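Local coordinates for protein endoglucanase (PDB 2E0P) that probably hydrolyses the internal beta-1,4-glucosidic bonds of cellulose and xyloglucan, this chain being the family 44 glycoside hydrolase part of a larger enzyme, at residues A356-D361 against V386-F391; A40-G45 against T390-A395. One frame throughout, in Å; residues are numbered along the deposited sequence.

Interaction 1 (A356-D361 against V386-F391); sequences AITEYD and VYLATF. With BGC (beta-D-glucopyranose), chain B.
Ala356 and Ile357 pair with Leu388 and Ala389 as parallel neighbours in a sheet. The short strand axes approach to 4.6 Å and run 18° apart. Ile357 N donates to Leu388 O at 3.0 Å, and Thr390 N donates to Ile357 O at 3.1 Å. At Thr358, just before the corner at Glu359, a side chain continues the pairing: Thr390 OG1 donates to Thr358 O at 2.7 Å, from above the carbonyl plane. With OG1 between the backbone N and the carbonyl carbon (chi1 41°), Thr390 directs its hydroxyl at that carbonyl. Ala356 CB and Leu388 CB meet on one face of the sheet. On the other face Ile357 meets Ala389, whose methyl Tyr360 CE2 reaches from beyond the corner.

Phe391 CA sits over one face of the Tyr360 ring, 3.9 Å from its centroid, in a CH-pi contact. The Phe391 ring turns its edge to the face of Tyr360 in a T-shaped pair, with planes at 66°. Asp361 OD1 lies at the edge of Phe391, 3.4 Å from CE1, and accepts a hydrogen bond from Gly363 N. The Tyr360 hydroxyl bonds to Gln374 of helix 368-383. Glu359 OE1 is hydrogen-bonded to Tyr285 OH, while OE2 accepts from glucose O2 and forms a salt bridge with Arg42. This is a beta-alpha-beta unit of a TIM barrel, with a sugar-binding carboxylate at the strand's C-terminal end.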
# COMPACT_ATOMS: atom_id res chain seq x y z
N ALA A 356 -3.86 -5.59 -2.13
CA ALA A 356 -2.87 -4.66 -1.61
C ALA A 356 -3.20 -3.23 -2.02
O ALA A 356 -3.71 -3.00 -3.13
CB ALA A 356 -1.47 -5.03 -2.11
N ILE A 357 -2.94 -2.28 -1.12
CA ILE A 357 -3.16 -0.86 -1.39
C ILE A 357 -1.73 -0.33 -1.40
O ILE A 357 -1.16 -0.01 -0.35
CB ILE A 357 -3.96 -0.16 -0.27
CG1 ILE A 357 -5.22 -0.97 0.05
CG2 ILE A 357 -4.31 1.26 -0.70
CD1 ILE A 357 -6.15 -1.20 -1.16
N THR A 358 -1.15 -0.27 -2.59
CA THR A 358 0.25 0.11 -2.71
C THR A 358 0.60 1.59 -2.68
O THR A 358 1.78 1.95 -2.68
CB THR A 358 0.89 -0.56 -3.92
OG1 THR A 358 0.17 -0.19 -5.10
CG2 THR A 358 0.87 -2.07 -3.76
N GLU A 359 -0.41 2.44 -2.70
CA GLU A 359 -0.21 3.88 -2.52
C GLU A 359 -1.49 4.42 -1.88
O GLU A 359 -2.59 4.03 -2.27
CB GLU A 359 0.02 4.63 -3.84
CG GLU A 359 1.43 4.49 -4.41
CD GLU A 359 1.63 5.31 -5.67
OE1 GLU A 359 1.01 6.39 -5.76
OE2 GLU A 359 2.42 4.90 -6.55
N TYR A 360 -1.33 5.29 -0.89
CA TYR A 360 -2.47 5.94 -0.23
C TYR A 360 -1.90 7.04 0.66
O TYR A 360 -0.70 7.02 1.00
CB TYR A 360 -3.29 4.95 0.61
CG TYR A 360 -2.58 4.42 1.83
CD1 TYR A 360 -2.66 5.10 3.05
CD2 TYR A 360 -1.80 3.26 1.77
CE1 TYR A 360 -1.96 4.65 4.17
CE2 TYR A 360 -1.10 2.79 2.89
CZ TYR A 360 -1.19 3.50 4.09
OH TYR A 360 -0.48 3.09 5.20
N ASP A 361 -2.75 7.99 1.01
CA ASP A 361 -2.35 9.10 1.88
C ASP A 361 -3.65 9.81 2.28
O ASP A 361 -4.38 10.29 1.42
CB ASP A 361 -1.42 10.06 1.11
CG ASP A 361 -1.05 11.32 1.90
OD1 ASP A 361 -1.24 11.36 3.14
OD2 ASP A 361 -0.55 12.27 1.27
N VAL A 386 -6.46 -7.06 4.26
CA VAL A 386 -5.56 -6.55 3.24
C VAL A 386 -4.21 -7.24 3.46
O VAL A 386 -3.78 -7.48 4.60
CB VAL A 386 -5.42 -5.01 3.37
CG1 VAL A 386 -4.29 -4.52 2.50
CG2 VAL A 386 -6.74 -4.35 2.96
N TYR A 387 -3.55 -7.60 2.36
CA TYR A 387 -2.28 -8.32 2.42
C TYR A 387 -1.03 -7.45 2.56
O TYR A 387 -0.10 -7.79 3.31
CB TYR A 387 -2.15 -9.19 1.17
CG TYR A 387 -0.85 -9.95 1.05
CD1 TYR A 387 -0.53 -10.97 1.95
CD2 TYR A 387 0.04 -9.70 0.01
CE1 TYR A 387 0.64 -11.71 1.82
CE2 TYR A 387 1.22 -10.44 -0.14
CZ TYR A 387 1.51 -11.45 0.77
OH TYR A 387 2.64 -12.23 0.62
N LEU A 388 -1.01 -6.33 1.84
CA LEU A 388 0.15 -5.46 1.88
C LEU A 388 -0.31 -4.04 1.62
O LEU A 388 -1.25 -3.80 0.87
CB LEU A 388 1.17 -5.91 0.82
CG LEU A 388 2.45 -5.08 0.67
CD1 LEU A 388 3.59 -5.98 0.21
CD2 LEU A 388 2.23 -3.91 -0.32
N ALA A 389 0.33 -3.08 2.29
CA ALA A 389 -0.02 -1.69 2.04
C ALA A 389 1.23 -0.85 2.21
O ALA A 389 2.07 -1.14 3.07
CB ALA A 389 -1.11 -1.22 3.01
N THR A 390 1.35 0.17 1.38
CA THR A 390 2.51 1.05 1.43
C THR A 390 2.09 2.51 1.28
O THR A 390 1.60 2.94 0.23
CB THR A 390 3.59 0.67 0.36
OG1 THR A 390 2.96 0.33 -0.88
CG2 THR A 390 4.40 -0.55 0.84
N PHE A 391 2.28 3.27 2.35
CA PHE A 391 1.94 4.68 2.36
C PHE A 391 2.82 5.44 1.36
O PHE A 391 3.99 5.08 1.16
CB PHE A 391 2.19 5.22 3.78
CG PHE A 391 2.14 6.71 3.89
CD1 PHE A 391 0.92 7.39 3.82
CD2 PHE A 391 3.30 7.45 4.10
CE1 PHE A 391 0.87 8.77 3.94
CE2 PHE A 391 3.25 8.85 4.23
CZ PHE A 391 2.03 9.50 4.15
C2 BGC B . 1.86 7.65 -7.83
C3 BGC B . 3.08 8.58 -7.84
C4 BGC B . 2.66 10.00 -7.42
C5 BGC B . 1.74 9.85 -6.24
C6 BGC B . 1.34 11.26 -5.79
C1 BGC B . 0.55 8.44 -7.91
O1 BGC B . 0.31 9.27 -9.06
O2 BGC B . 1.90 6.60 -8.80
O3 BGC B . 3.89 8.51 -9.02
O4 BGC B . 3.70 10.94 -7.08
O5 BGC B . 0.53 9.18 -6.68
O6 BGC B . 0.62 11.21 -4.56

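Interaction 2 (A40-G45 against T390-A395); sequences AKRFGG and TFWGDA. With ZN (zinc ion), chain F; BGC (beta-D-glucopyranose), chain B.
Trp392 meets Gly44 and Gly45 with the benzo edge of its indole. Gly44 O lies in the ring plane, 3.8 Å from Trp392 CZ3, and Gly45 CA is 4.0 Å from that carbon. The indole reaches these glycines because chi1 (-177°) sets CG anti to the backbone N. One indole face lies over a bound glucose, with the sugar C5 about 3.7 Å above the ring plane and offset toward the rim. Such aromatic platforms are common in sugar-binding clefts.

Arg42 reaches the indole as an extended chain, at about a right angle to it. Its NH1 brings the guanidinium edge 4.1 Å from Trp392 CZ3, with the two planes 70° apart. Gly44 CA lies over the centre of one guanidinium face. Nearer the backbone, Arg42 CD packs against Thr390 OG1 at 3.6 Å, and Thr390 CG2 faces Ala40. No hydrogen bond joins the segments. Further along, Ala395 O binds zinc at 2.0 Å, with Asp35 and Glu401 completing the protein ligands.

Arg42 NH1 is also hydrogen-bonded to Asn31 OD1. Strand 41-43 is hydrogen-bonded to strand 105-109 and to Ser30 of strand 26-30, while Phe43 packs outward on helix 88-99.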
# COMPACT_ATOMS: atom_id res chain seq x y z
N ALA A 40 7.18 -3.35 5.06
CA ALA A 40 7.20 -3.61 3.62
C ALA A 40 7.71 -2.35 2.96
O ALA A 40 7.46 -1.24 3.44
CB ALA A 40 5.79 -3.94 3.11
N LYS A 41 8.47 -2.53 1.88
CA LYS A 41 9.00 -1.41 1.11
C LYS A 41 8.69 -1.63 -0.37
O LYS A 41 8.98 -2.69 -0.92
CB LYS A 41 10.52 -1.26 1.29
CG LYS A 41 10.97 -0.62 2.60
CD LYS A 41 10.38 0.79 2.82
CE LYS A 41 10.71 1.78 1.69
NZ LYS A 41 12.17 2.05 1.55
N ARG A 42 8.10 -0.62 -0.99
CA ARG A 42 7.77 -0.69 -2.41
C ARG A 42 8.60 0.28 -3.22
O ARG A 42 8.69 1.47 -2.89
CB ARG A 42 6.29 -0.34 -2.63
CG ARG A 42 5.90 -0.05 -4.09
CD ARG A 42 4.37 0.09 -4.22
NE ARG A 42 3.86 0.27 -5.58
CZ ARG A 42 3.66 1.45 -6.18
NH1 ARG A 42 3.94 2.59 -5.56
NH2 ARG A 42 3.11 1.49 -7.39
N PHE A 43 9.21 -0.25 -4.28
CA PHE A 43 9.99 0.54 -5.24
C PHE A 43 8.96 0.67 -6.36
O PHE A 43 8.76 -0.26 -7.14
CB PHE A 43 11.20 -0.27 -5.74
CG PHE A 43 11.93 0.38 -6.89
CD1 PHE A 43 12.63 1.57 -6.72
CD2 PHE A 43 11.90 -0.20 -8.16
CE1 PHE A 43 13.30 2.18 -7.80
CE2 PHE A 43 12.57 0.39 -9.24
CZ PHE A 43 13.27 1.59 -9.06
N GLY A 44 8.30 1.83 -6.41
CA GLY A 44 7.26 2.03 -7.40
C GLY A 44 6.96 3.48 -7.66
O GLY A 44 7.70 4.36 -7.24
N GLY A 45 5.85 3.74 -8.35
CA GLY A 45 5.50 5.11 -8.65
C GLY A 45 5.94 5.51 -10.05
O GLY A 45 6.57 4.73 -10.78
N THR A 390 1.35 0.17 1.38
CA THR A 390 2.51 1.05 1.43
C THR A 390 2.09 2.51 1.28
O THR A 390 1.60 2.94 0.23
CB THR A 390 3.59 0.67 0.36
OG1 THR A 390 2.96 0.33 -0.88
CG2 THR A 390 4.40 -0.55 0.84
N PHE A 391 2.28 3.27 2.35
CA PHE A 391 1.94 4.68 2.36
C PHE A 391 2.82 5.44 1.36
O PHE A 391 3.99 5.08 1.16
CB PHE A 391 2.19 5.22 3.78
CG PHE A 391 2.14 6.71 3.89
CD1 PHE A 391 0.92 7.39 3.82
CD2 PHE A 391 3.30 7.45 4.10
CE1 PHE A 391 0.87 8.77 3.94
CE2 PHE A 391 3.25 8.85 4.23
CZ PHE A 391 2.03 9.50 4.15
N TRP A 392 2.25 6.45 0.71
CA TRP A 392 3.02 7.29 -0.20
C TRP A 392 3.12 8.68 0.44
O TRP A 392 2.11 9.38 0.60
CB TRP A 392 2.37 7.42 -1.58
CG TRP A 392 3.22 8.23 -2.54
CD1 TRP A 392 3.29 9.59 -2.64
CD2 TRP A 392 4.19 7.71 -3.46
NE1 TRP A 392 4.24 9.95 -3.57
CE2 TRP A 392 4.81 8.81 -4.08
CE3 TRP A 392 4.58 6.41 -3.82
CZ2 TRP A 392 5.82 8.66 -5.05
CZ3 TRP A 392 5.58 6.26 -4.78
CH2 TRP A 392 6.19 7.38 -5.38
N GLY A 393 4.34 9.06 0.81
CA GLY A 393 4.55 10.35 1.45
C GLY A 393 5.92 10.36 2.08
O GLY A 393 6.48 9.29 2.36
N ASP A 394 6.47 11.55 2.34
CA ASP A 394 7.82 11.64 2.91
C ASP A 394 7.91 11.70 4.43
O ASP A 394 6.90 11.66 5.14
CB ASP A 394 8.61 12.80 2.28
CG ASP A 394 8.05 14.16 2.63
OD1 ASP A 394 7.50 14.32 3.73
OD2 ASP A 394 8.17 15.09 1.79
N ALA A 395 9.14 11.80 4.93
CA ALA A 395 9.41 11.83 6.36
C ALA A 395 8.89 13.04 7.14
O ALA A 395 9.01 13.08 8.38
CB ALA A 395 10.91 11.68 6.60
ZN ZN F . 9.33 12.05 10.03
C2 BGC B . 1.86 7.65 -7.83
C3 BGC B . 3.08 8.58 -7.84
C4 BGC B . 2.66 10.00 -7.42
C5 BGC B . 1.74 9.85 -6.24
C6 BGC B . 1.34 11.26 -5.79
C1 BGC B . 0.55 8.44 -7.91
O1 BGC B . 0.31 9.27 -9.06
O2 BGC B . 1.90 6.60 -8.80
O3 BGC B . 3.89 8.51 -9.02
O4 BGC B . 3.70 10.94 -7.08
O5 BGC B . 0.53 9.18 -6.68
O6 BGC B . 0.62 11.21 -4.56

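In the fold
Both interactions use strand 388-391 and overlap at Thr390 and Phe391, of which Thr390 takes part in both contacts. Interaction 1 is core: it lies near the centre of the chain and joins adjacent barrel strands through backbone hydrogen bonds and apolar packing. Interaction 2 is also largely buried, but it bridges unpaired strands and opens at the cleft, where Trp392 and the two glycines are near the sugar. It relies on packing. The contacts meet at the salt bridge from Arg42 NH1 to Glu359 OE2 and at a probable hydrogen bond between Tyr360 O and Trp392 N. The arginine of interaction 2 probably helps to position the sugar-binding carboxylate of interaction 1, and both contacts line the same glucose site.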